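Local coordinates for protein 2'-deoxycytidine 5'-triphosphate deaminase (Agrobacterium tumefaciens, PDB 2R9Q) that probably deaminates the cytosine base of dCTP to give dUTP, a step toward thymidine nucleotide synthesis, at residues B[119-124]-B[153-158]. Numbering follows the deposited sequence.
Sequences LDIFTR and FPIVVR
Ile121 and Ile155 meet tip to tip, and their delta methyls supply the closest apolar approach between 119-124 and 153-158: CD1 of Ile121 lies 3.5 Å from CD1 of Ile155. The same Ile121 methyl is 3.8 Å from Ile155 CG2, so it touches both branches of its partner. Torsions account for the meeting. Ile155 holds CG1 between its backbone N and carbonyl carbon (chi1 65°), and both chains are extended beyond that point, which carries each CD1 outward to the other.

The second apolar patch joins Leu119 to the ring of Phe153. Leu119 CA sits at the ring edge, in its plane, 3.9 Å from Phe153 CE2, while Leu119 CB comes within 4.2 Å of Phe153 CD2. Leu119 O approaches the ring obliquely, 3.4 Å from Phe153 CD2. It is therefore mainly the backbone of Leu119 that borders the ring.

Polar contact runs through one water. This water donates to Leu119 O at 2.6 Å and accepts from Phe153 N at 2.9 Å, linking the two backbones where their CA atoms approach most closely, 6.5 Å apart at Leu119 and Phe153.

All four touching residues are buried, in the N-terminal half of a chain whose two halves both belong to the dUTPase clan. Asp120, at the turn, forms a salt bridge with Arg318 and a hydrogen bond with Tyr293, tying this corner to the C-terminal half, while its OD2 also bonds to OG1 of Thr152, the residue just before Phe153; Trp242 meets the Phe153 ring edge-to-face. The contact bridges two separate sheets: strand 121-127 pairs antiparallel with strand 143-150, whereas strand 155-157 runs between strand 84-86, antiparallel, and strand 228-229, parallel.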
loop_
_atom_site.group_PDB
_atom_site.type_symbol
_atom_site.label_atom_id
_atom_site.label_comp_id
_atom_site.label_asym_id
_atom_site.label_seq_id
_atom_site.Cartn_x
_atom_site.Cartn_y
_atom_site.Cartn_z
ATOM N N LEU B 119 19.472 3.793 -3.978
ATOM C CA LEU B 119 18.881 2.926 -3.003
ATOM C C LEU B 119 17.596 3.510 -2.468
ATOM O O LEU B 119 17.064 2.996 -1.489
ATOM C CB LEU B 119 19.828 2.690 -1.844
ATOM C CG LEU B 119 20.878 1.581 -1.866
ATOM C CD1 LEU B 119 21.405 1.299 -3.239
ATOM C CD2 LEU B 119 22.011 1.950 -0.904
ATOM N N ASP B 120 17.132 4.593 -3.083
ATOM C CA ASP B 120 15.854 5.232 -2.755
ATOM C C ASP B 120 15.753 5.605 -1.270
ATOM O O ASP B 120 14.734 5.350 -0.642
ATOM C CB ASP B 120 14.708 4.288 -3.180
ATOM C CG ASP B 120 13.358 4.978 -3.371
ATOM O OD1 ASP B 120 13.246 6.172 -3.764
ATOM O OD2 ASP B 120 12.375 4.260 -3.158
ATOM N N ILE B 121 16.823 6.185 -0.722
ATOM C CA ILE B 121 16.858 6.590 0.691
ATOM C C ILE B 121 16.588 8.083 0.760
ATOM O O ILE B 121 17.341 8.860 0.224
ATOM C CB ILE B 121 18.182 6.273 1.425
ATOM C CG1 ILE B 121 18.572 4.795 1.235
ATOM C CG2 ILE B 121 18.062 6.663 2.915
ATOM C CD1 ILE B 121 20.094 4.429 1.494
ATOM N N PHE B 122 15.467 8.445 1.371
ATOM C CA PHE B 122 15.128 9.830 1.662
ATOM C C PHE B 122 16.024 10.338 2.772
ATOM O O PHE B 122 16.164 9.699 3.802
ATOM C CB PHE B 122 13.644 9.907 2.012
ATOM C CG PHE B 122 13.195 11.187 2.601
ATOM C CD1 PHE B 122 12.433 12.081 1.836
ATOM C CD2 PHE B 122 13.465 11.490 3.917
ATOM C CE1 PHE B 122 11.998 13.246 2.365
ATOM C CE2 PHE B 122 13.004 12.676 4.476
ATOM C CZ PHE B 122 12.269 13.559 3.680
ATOM N N THR B 123 16.640 11.489 2.537
ATOM C CA THR B 123 17.501 12.167 3.502
ATOM C C THR B 123 17.297 13.695 3.476
ATOM O O THR B 123 16.944 14.264 2.454
ATOM C CB THR B 123 19.042 11.823 3.313
ATOM O OG1 THR B 123 19.527 12.339 2.076
ATOM C CG2 THR B 123 19.296 10.323 3.366
ATOM N N ARG B 124 17.508 14.316 4.631
ATOM C CA ARG B 124 17.488 15.759 4.831
ATOM C C ARG B 124 18.554 16.123 5.865
ATOM O O ARG B 124 18.558 15.596 6.965
ATOM C CB ARG B 124 16.142 16.219 5.401
ATOM C CG ARG B 124 14.960 15.967 4.536
ATOM C CD ARG B 124 14.940 16.880 3.373
ATOM N NE ARG B 124 13.667 16.796 2.658
ATOM C CZ ARG B 124 13.453 16.024 1.601
ATOM N NH1 ARG B 124 14.405 15.227 1.117
ATOM N NH2 ARG B 124 12.267 16.034 1.028
ATOM N N PHE B 153 14.356 -0.082 -0.077
ATOM C CA PHE B 153 15.198 -1.103 0.508
ATOM C C PHE B 153 15.483 -0.796 1.952
ATOM O O PHE B 153 15.873 0.339 2.299
ATOM C CB PHE B 153 16.572 -1.254 -0.218
ATOM C CG PHE B 153 16.488 -1.301 -1.719
ATOM C CD1 PHE B 153 15.949 -2.370 -2.355
ATOM C CD2 PHE B 153 17.011 -0.291 -2.483
ATOM C CE1 PHE B 153 15.869 -2.396 -3.699
ATOM C CE2 PHE B 153 16.919 -0.319 -3.824
ATOM C CZ PHE B 153 16.346 -1.378 -4.423
ATOM N N PRO B 154 15.343 -1.817 2.814
ATOM C CA PRO B 154 15.885 -1.614 4.141
ATOM C C PRO B 154 17.423 -1.578 4.080
ATOM O O PRO B 154 18.049 -2.245 3.218
ATOM C CB PRO B 154 15.355 -2.809 4.898
ATOM C CG PRO B 154 15.179 -3.891 3.844
ATOM C CD PRO B 154 14.701 -3.141 2.670
ATOM N N ILE B 155 18.026 -0.777 4.936
ATOM C CA ILE B 155 19.463 -0.522 4.861
ATOM C C ILE B 155 20.168 -0.779 6.169
ATOM O O ILE B 155 19.560 -0.727 7.212
ATOM C CB ILE B 155 19.784 0.857 4.278
ATOM C CG1 ILE B 155 19.293 1.996 5.170
ATOM C CG2 ILE B 155 19.259 0.964 2.832
ATOM C CD1 ILE B 155 19.926 3.362 4.862
ATOM N N VAL B 156 21.452 -1.122 6.099
ATOM C CA VAL B 156 22.311 -1.110 7.290
ATOM C C VAL B 156 23.326 0.038 7.223
ATOM O O VAL B 156 23.997 0.236 6.207
ATOM C CB VAL B 156 22.959 -2.527 7.668
ATOM C CG1 VAL B 156 23.099 -3.410 6.457
ATOM C CG2 VAL B 156 24.303 -2.360 8.372
ATOM N N VAL B 157 23.388 0.781 8.325
ATOM C CA VAL B 157 24.274 1.932 8.523
ATOM C C VAL B 157 25.020 1.825 9.835
ATOM O O VAL B 157 24.631 1.091 10.726
ATOM C CB VAL B 157 23.521 3.318 8.455
ATOM C CG1 VAL B 157 22.698 3.410 7.174
ATOM C CG2 VAL B 157 22.689 3.607 9.737
ATOM N N ARG B 158 26.097 2.577 9.949
ATOM C CA ARG B 158 26.897 2.598 11.141
ATOM C C ARG B 158 27.682 3.886 11.229
ATOM O O ARG B 158 27.648 4.720 10.316
ATOM C CB ARG B 158 27.866 1.415 11.145
ATOM C CG ARG B 158 28.791 1.385 9.919
ATOM C CD ARG B 158 29.671 0.201 9.940
ATOM N NE ARG B 158 28.928 -1.048 9.896
ATOM C CZ ARG B 158 28.453 -1.599 8.788
ATOM N NH1 ARG B 158 28.613 -1.007 7.623
ATOM N NH2 ARG B 158 27.805 -2.757 8.842
HETATM O O HOH W 1 15.411 2.507 0.508
#